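GTPase-activating protein skywalker (Drosophila melanogaster, PDB 5HJQ) acts as a GTPase-activating protein for Rab35, controlling synaptic vesicle protein turnover through endosomal sorting, and binds phosphoinositides through its TBC domain. Local coordinates at residues 155-166 / 191-202. Residues are numbered along the deposited sequence; the frame is centred on the assembly and turned at random.
Sequences LPAFVDATHCLP and ITYSPVLYPITS
Y198 and F158 each offer one ring face across the contact. Over the Y198 ring lies C164, whose CB sits 3.7 Å from the ring centroid as a CH-pi contact, while its SG stands above the same ring, 4.1 Å from the centroid, in a sulfur-aromatic contact. L155 approaches the Y198 ring obliquely, with CD1 4.0 Å from CE2. The F158 ring takes CG2 of I191 over one face, offset toward the rim, has S194 O at its edge, and meets L197 CD1 obliquely at CE1. With CG of F158 between its backbone N and carbonyl carbon (chi1 67°), this torsion puts the ring among I191, S194 and L197. The pairing illustrates how an all-helical TBC domain seats an irregular loop: residues 155-166, part of the loop between helix 134-143 and helix 171-187, lie along the approach to helix 197-204 and its first turns. Two hydrogen bonds fasten the loop. S194 N donates to F158 O at 3.0 Å in a nearly straight bond (164°). S202 OG, in the helix, gives its proton to L165 O at 3.0 Å. Between them D160 sets CB 3.5 Å from P195 CB; its OD1 accepts from T162 N in an Asx turn, and W276 of helix 274-279 touches both D160 and P195. As Y198 OH is hydrogen-bonded to D178 of helix 171-187, an alanine in place of Y198 would probably leave C164 and L155 without the ring they pack on and deprive D178 of a hydrogen-bond partner. Farther along, P199 CG packs 3.5 Å from H163 O and is approached by L165 CD1.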
ATOM      1  N   LEU A 155     -12.918   5.810  15.467  1.00 73.78           N
ATOM      2  CA  LEU A 155     -11.847   4.913  15.050  1.00 71.68           C
ATOM      3  C   LEU A 155     -10.867   4.634  16.185  1.00 65.52           C
ATOM      4  O   LEU A 155     -10.650   5.487  17.043  1.00 60.49           O
ATOM      5  CB  LEU A 155     -11.106   5.507  13.851  1.00 67.25           C
ATOM      6  CG  LEU A 155     -12.018   5.888  12.686  1.00 71.04           C
ATOM      7  CD1 LEU A 155     -11.215   6.517  11.567  1.00 71.82           C
ATOM      8  CD2 LEU A 155     -12.779   4.670  12.186  1.00 66.27           C
ATOM      9  N   PRO A 156     -10.290   3.424  16.203  1.00 64.39           N
ATOM     10  CA  PRO A 156      -9.266   3.065  17.188  1.00 58.70           C
ATOM     11  C   PRO A 156      -8.008   3.901  16.999  1.00 64.04           C
ATOM     12  O   PRO A 156      -7.728   4.333  15.882  1.00 62.50           O
ATOM     13  CB  PRO A 156      -8.994   1.586  16.902  1.00 63.96           C
ATOM     14  CG  PRO A 156      -9.509   1.355  15.521  1.00 63.72           C
ATOM     15  CD  PRO A 156     -10.656   2.284  15.345  1.00 62.83           C
ATOM     16  N   ALA A 157      -7.262   4.109  18.079  1.00 61.42           N
ATOM     17  CA  ALA A 157      -6.150   5.057  18.090  1.00 62.88           C
ATOM     18  C   ALA A 157      -5.007   4.712  17.137  1.00 62.30           C
ATOM     19  O   ALA A 157      -4.170   5.566  16.851  1.00 70.09           O
ATOM     20  CB  ALA A 157      -5.607   5.194  19.506  1.00 57.43           C
ATOM     21  N   PHE A 158      -4.955   3.479  16.639  1.00 63.88           N
ATOM     22  CA  PHE A 158      -3.834   3.095  15.784  1.00 60.59           C
ATOM     23  C   PHE A 158      -3.938   3.713  14.390  1.00 63.12           C
ATOM     24  O   PHE A 158      -2.969   3.698  13.629  1.00 66.93           O
ATOM     25  CB  PHE A 158      -3.698   1.562  15.689  1.00 59.32           C
ATOM     26  CG  PHE A 158      -4.834   0.864  14.975  1.00 65.18           C
ATOM     27  CD1 PHE A 158      -4.947   0.910  13.591  1.00 63.18           C
ATOM     28  CD2 PHE A 158      -5.749   0.104  15.686  1.00 63.80           C
ATOM     29  CE1 PHE A 158      -5.973   0.256  12.940  1.00 64.52           C
ATOM     30  CE2 PHE A 158      -6.774  -0.558  15.034  1.00 66.91           C
ATOM     31  CZ  PHE A 158      -6.888  -0.478  13.662  1.00 63.93           C
ATOM     32  N   VAL A 159      -5.104   4.253  14.050  1.00 60.66           N
ATOM     33  CA  VAL A 159      -5.274   4.866  12.740  1.00 64.85           C
ATOM     34  C   VAL A 159      -4.617   6.240  12.711  1.00 69.73           C
ATOM     35  O   VAL A 159      -4.582   6.946  13.719  1.00 74.22           O
ATOM     36  CB  VAL A 159      -6.767   5.006  12.344  1.00 65.34           C
ATOM     37  CG1 VAL A 159      -7.476   3.659  12.411  1.00 63.07           C
ATOM     38  CG2 VAL A 159      -7.467   6.028  13.224  1.00 72.55           C
ATOM     39  N   ASP A 160      -4.071   6.601  11.557  1.00 69.89           N
ATOM     40  CA  ASP A 160      -3.608   7.961  11.331  1.00 68.51           C
ATOM     41  C   ASP A 160      -4.826   8.788  10.958  1.00 68.20           C
ATOM     42  O   ASP A 160      -5.331   8.686   9.840  1.00 66.26           O
ATOM     43  CB  ASP A 160      -2.544   8.004  10.229  1.00 68.00           C
ATOM     44  CG  ASP A 160      -1.882   9.364  10.087  1.00 65.80           C
ATOM     45  OD1 ASP A 160      -2.509  10.392  10.415  1.00 68.42           O
ATOM     46  OD2 ASP A 160      -0.721   9.402   9.628  1.00 69.61           O
ATOM     47  N   ALA A 161      -5.296   9.599  11.901  1.00 71.91           N
ATOM     48  CA  ALA A 161      -6.491  10.415  11.701  1.00 71.81           C
ATOM     49  C   ALA A 161      -6.374  11.275  10.447  1.00 70.97           C
ATOM     50  O   ALA A 161      -7.370  11.560   9.780  1.00 74.67           O
ATOM     51  CB  ALA A 161      -6.742  11.286  12.920  1.00 75.97           C
ATOM     52  N   THR A 162      -5.148  11.673  10.129  1.00 67.46           N
ATOM     53  CA  THR A 162      -4.880  12.484   8.950  1.00 68.12           C
ATOM     54  C   THR A 162      -4.954  11.643   7.673  1.00 70.28           C
ATOM     55  O   THR A 162      -5.181  12.172   6.583  1.00 73.54           O
ATOM     56  CB  THR A 162      -3.497  13.156   9.043  1.00 72.94           C
ATOM     57  OG1 THR A 162      -3.349  13.769  10.330  1.00 73.93           O
ATOM     58  CG2 THR A 162      -3.333  14.218   7.963  1.00 74.85           C
ATOM     59  N   HIS A 163      -4.775  10.331   7.808  1.00 67.64           N
ATOM     60  CA  HIS A 163      -4.724   9.458   6.638  1.00 65.65           C
ATOM     61  C   HIS A 163      -5.730   8.306   6.670  1.00 65.01           C
ATOM     62  O   HIS A 163      -5.364   7.139   6.517  1.00 63.25           O
ATOM     63  CB  HIS A 163      -3.313   8.899   6.469  1.00 63.05           C
ATOM     64  CG  HIS A 163      -2.283   9.949   6.193  1.00 68.21           C
ATOM     65  ND1 HIS A 163      -1.571  10.575   7.194  1.00 64.84           N
ATOM     66  CD2 HIS A 163      -1.855  10.494   5.030  1.00 67.43           C
ATOM     67  CE1 HIS A 163      -0.743  11.453   6.659  1.00 72.07           C
ATOM     68  NE2 HIS A 163      -0.895  11.425   5.348  1.00 67.77           N
ATOM     69  N   CYS A 164      -6.999   8.634   6.869  1.00 59.98           N
ATOM     70  CA  CYS A 164      -8.060   7.660   6.656  1.00 66.70           C
ATOM     71  C   CYS A 164      -8.570   7.829   5.234  1.00 63.67           C
ATOM     72  O   CYS A 164      -9.726   8.189   5.010  1.00 66.47           O
ATOM     73  CB  CYS A 164      -9.183   7.831   7.677  1.00 61.78           C
ATOM     74  SG  CYS A 164      -8.651   7.491   9.374  1.00 72.11           S
ATOM     75  N   LEU A 165      -7.676   7.580   4.281  1.00 59.52           N
ATOM     76  CA  LEU A 165      -7.927   7.828   2.867  1.00 64.66           C
ATOM     77  C   LEU A 165      -9.092   7.000   2.338  1.00 67.01           C
ATOM     78  O   LEU A 165      -9.036   5.770   2.337  1.00 66.97           O
ATOM     79  CB  LEU A 165      -6.664   7.537   2.057  1.00 61.22           C
ATOM     80  CG  LEU A 165      -5.428   8.313   2.517  1.00 64.88           C
ATOM     81  CD1 LEU A 165      -4.162   7.750   1.891  1.00 63.53           C
ATOM     82  CD2 LEU A 165      -5.578   9.791   2.188  1.00 66.29           C
ATOM     83  N   PRO A 166     -10.155   7.682   1.887  1.00 66.93           N
ATOM     84  CA  PRO A 166     -11.398   7.052   1.431  1.00 66.41           C
ATOM     85  C   PRO A 166     -11.416   6.728  -0.062  1.00 69.91           C
ATOM     86  O   PRO A 166     -12.182   5.855  -0.480  1.00 66.16           O
ATOM     87  CB  PRO A 166     -12.447   8.113   1.759  1.00 68.17           C
ATOM     88  CG  PRO A 166     -11.715   9.403   1.545  1.00 66.17           C
ATOM     89  CD  PRO A 166     -10.266   9.151   1.916  1.00 63.26           C
ATOM     90  N   ILE A 191      -2.208  -4.373  17.741  1.00 60.91           N
ATOM     91  CA  ILE A 191      -2.059  -3.296  16.772  1.00 62.71           C
ATOM     92  C   ILE A 191      -2.158  -1.963  17.500  1.00 68.61           C
ATOM     93  O   ILE A 191      -3.240  -1.560  17.929  1.00 66.93           O
ATOM     94  CB  ILE A 191      -3.119  -3.356  15.660  1.00 62.67           C
ATOM     95  CG1 ILE A 191      -3.150  -4.745  15.021  1.00 62.59           C
ATOM     96  CG2 ILE A 191      -2.846  -2.290  14.606  1.00 59.52           C
ATOM     97  CD1 ILE A 191      -4.066  -4.836  13.821  1.00 56.41           C
ATOM     98  N   THR A 192      -1.022  -1.287  17.646  1.00 64.07           N
ATOM     99  CA  THR A 192      -0.953  -0.046  18.410  1.00 60.29           C
ATOM    100  C   THR A 192      -0.715   1.164  17.510  1.00 60.33           C
ATOM    101  O   THR A 192      -1.087   2.287  17.850  1.00 60.63           O
ATOM    102  CB  THR A 192       0.155  -0.115  19.472  1.00 65.70           C
ATOM    103  OG1 THR A 192       1.414  -0.361  18.834  1.00 66.12           O
ATOM    104  CG2 THR A 192      -0.130  -1.239  20.457  1.00 66.07           C
ATOM    105  N   TYR A 193      -0.101   0.928  16.357  1.00 61.10           N
ATOM    106  CA  TYR A 193       0.130   1.992  15.390  1.00 59.71           C
ATOM    107  C   TYR A 193       0.198   1.419  13.980  1.00 60.43           C
ATOM    108  O   TYR A 193       1.137   0.702  13.636  1.00 63.11           O
ATOM    109  CB  TYR A 193       1.417   2.756  15.720  1.00 63.10           C
ATOM    110  CG  TYR A 193       1.651   3.967  14.843  1.00 64.45           C
ATOM    111  CD1 TYR A 193       0.862   5.104  14.975  1.00 66.47           C
ATOM    112  CD2 TYR A 193       2.661   3.978  13.888  1.00 60.84           C
ATOM    113  CE1 TYR A 193       1.067   6.215  14.179  1.00 62.33           C
ATOM    114  CE2 TYR A 193       2.875   5.089  13.088  1.00 59.75           C
ATOM    115  CZ  TYR A 193       2.074   6.203  13.239  1.00 60.66           C
ATOM    116  OH  TYR A 193       2.277   7.311  12.449  1.00 60.73           O
ATOM    117  N   SER A 194      -0.805   1.731  13.169  1.00 59.24           N
ATOM    118  CA  SER A 194      -0.862   1.206  11.812  1.00 57.91           C
ATOM    119  C   SER A 194      -1.585   2.158  10.867  1.00 57.87           C
ATOM    120  O   SER A 194      -2.721   1.899  10.471  1.00 58.45           O
ATOM    121  CB  SER A 194      -1.546  -0.161  11.805  1.00 59.58           C
ATOM    122  OG  SER A 194      -1.468  -0.754  10.523  1.00 54.20           O
ATOM    123  N   PRO A 195      -0.917   3.258  10.489  1.00 60.21           N
ATOM    124  CA  PRO A 195      -1.488   4.279   9.604  1.00 60.13           C
ATOM    125  C   PRO A 195      -1.818   3.740   8.214  1.00 56.05           C
ATOM    126  O   PRO A 195      -2.503   4.407   7.443  1.00 54.75           O
ATOM    127  CB  PRO A 195      -0.375   5.336   9.526  1.00 58.99           C
ATOM    128  CG  PRO A 195       0.869   4.608   9.869  1.00 57.18           C
ATOM    129  CD  PRO A 195       0.467   3.583  10.876  1.00 58.86           C
ATOM    130  N   VAL A 196      -1.318   2.549   7.906  1.00 55.37           N
ATOM    131  CA  VAL A 196      -1.507   1.923   6.602  1.00 55.36           C
ATOM    132  C   VAL A 196      -2.813   1.133   6.517  1.00 55.55           C
ATOM    133  O   VAL A 196      -3.379   0.954   5.438  1.00 52.38           O
ATOM    134  CB  VAL A 196      -0.331   0.975   6.283  1.00 59.33           C
ATOM    135  CG1 VAL A 196      -0.370   0.539   4.839  1.00 56.59           C
ATOM    136  CG2 VAL A 196       1.008   1.652   6.608  1.00 59.21           C
ATOM    137  N   LEU A 197      -3.287   0.668   7.667  1.00 50.99           N
ATOM    138  CA  LEU A 197      -4.370  -0.305   7.719  1.00 58.94           C
ATOM    139  C   LEU A 197      -5.674   0.223   7.115  1.00 55.55           C
ATOM    140  O   LEU A 197      -6.331  -0.480   6.348  1.00 56.74           O
ATOM    141  CB  LEU A 197      -4.593  -0.747   9.166  1.00 57.38           C
ATOM    142  CG  LEU A 197      -5.331  -2.069   9.385  1.00 67.34           C
ATOM    143  CD1 LEU A 197      -4.747  -2.796  10.596  1.00 64.62           C
ATOM    144  CD2 LEU A 197      -6.829  -1.841   9.552  1.00 57.22           C
ATOM    145  N   TYR A 198      -6.039   1.457   7.450  1.00 53.64           N
ATOM    146  CA  TYR A 198      -7.277   2.049   6.947  1.00 53.60           C
ATOM    147  C   TYR A 198      -7.268   2.283   5.424  1.00 59.24           C
ATOM    148  O   TYR A 198      -8.226   1.897   4.754  1.00 61.17           O
ATOM    149  CB  TYR A 198      -7.579   3.360   7.683  1.00 53.92           C
ATOM    150  CG  TYR A 198      -8.997   3.863   7.506  1.00 59.84           C
ATOM    151  CD1 TYR A 198      -9.394   4.492   6.332  1.00 60.32           C
ATOM    152  CD2 TYR A 198      -9.937   3.720   8.517  1.00 58.79           C
ATOM    153  CE1 TYR A 198     -10.685   4.955   6.168  1.00 57.64           C
ATOM    154  CE2 TYR A 198     -11.230   4.178   8.359  1.00 60.78           C
ATOM    155  CZ  TYR A 198     -11.595   4.797   7.185  1.00 59.08           C
ATOM    156  OH  TYR A 198     -12.878   5.257   7.028  1.00 67.21           O
ATOM    157  N   PRO A 199      -6.208   2.919   4.872  1.00 59.72           N
ATOM    158  CA  PRO A 199      -6.205   3.113   3.413  1.00 56.22           C
ATOM    159  C   PRO A 199      -6.339   1.815   2.617  1.00 58.82           C
ATOM    160  O   PRO A 199      -6.984   1.805   1.568  1.00 65.03           O
ATOM    161  CB  PRO A 199      -4.841   3.762   3.155  1.00 58.94           C
ATOM    162  CG  PRO A 199      -4.549   4.496   4.403  1.00 55.30           C
ATOM    163  CD  PRO A 199      -5.068   3.617   5.501  1.00 57.82           C
ATOM    164  N   ILE A 200      -5.748   0.736   3.118  1.00 55.61           N
ATOM    165  CA  ILE A 200      -5.831  -0.561   2.456  1.00 52.80           C
ATOM    166  C   ILE A 200      -7.256  -1.116   2.533  1.00 58.51           C
ATOM    167  O   ILE A 200      -7.786  -1.637   1.547  1.00 55.65           O
ATOM    168  CB  ILE A 200      -4.843  -1.569   3.074  1.00 54.48           C
ATOM    169  CG1 ILE A 200      -3.398  -1.164   2.767  1.00 48.73           C
ATOM    170  CG2 ILE A 200      -5.105  -2.972   2.549  1.00 50.31           C
ATOM    171  CD1 ILE A 200      -2.370  -2.147   3.295  1.00 55.19           C
ATOM    172  N   THR A 201      -7.866  -0.991   3.707  1.00 58.57           N
ATOM    173  CA  THR A 201      -9.244  -1.415   3.925  1.00 57.57           C
ATOM    174  C   THR A 201     -10.173  -0.765   2.908  1.00 57.86           C
ATOM    175  O   THR A 201     -11.052  -1.420   2.351  1.00 62.18           O
ATOM    176  CB  THR A 201      -9.722  -1.062   5.345  1.00 61.04           C
ATOM    177  OG1 THR A 201      -8.892  -1.722   6.306  1.00 59.78           O
ATOM    178  CG2 THR A 201     -11.172  -1.488   5.552  1.00 54.63           C
ATOM    179  N   SER A 202      -9.959   0.523   2.664  1.00 57.71           N
ATOM    180  CA  SER A 202     -10.733   1.259   1.674  1.00 58.05           C
ATOM    181  C   SER A 202     -10.537   0.699   0.267  1.00 59.02           C
ATOM    182  O   SER A 202     -11.484   0.622  -0.510  1.00 60.25           O
ATOM    183  CB  SER A 202     -10.358   2.742   1.698  1.00 58.38           C
ATOM    184  OG  SER A 202     -10.818   3.368   2.883  1.00 59.82           O
TER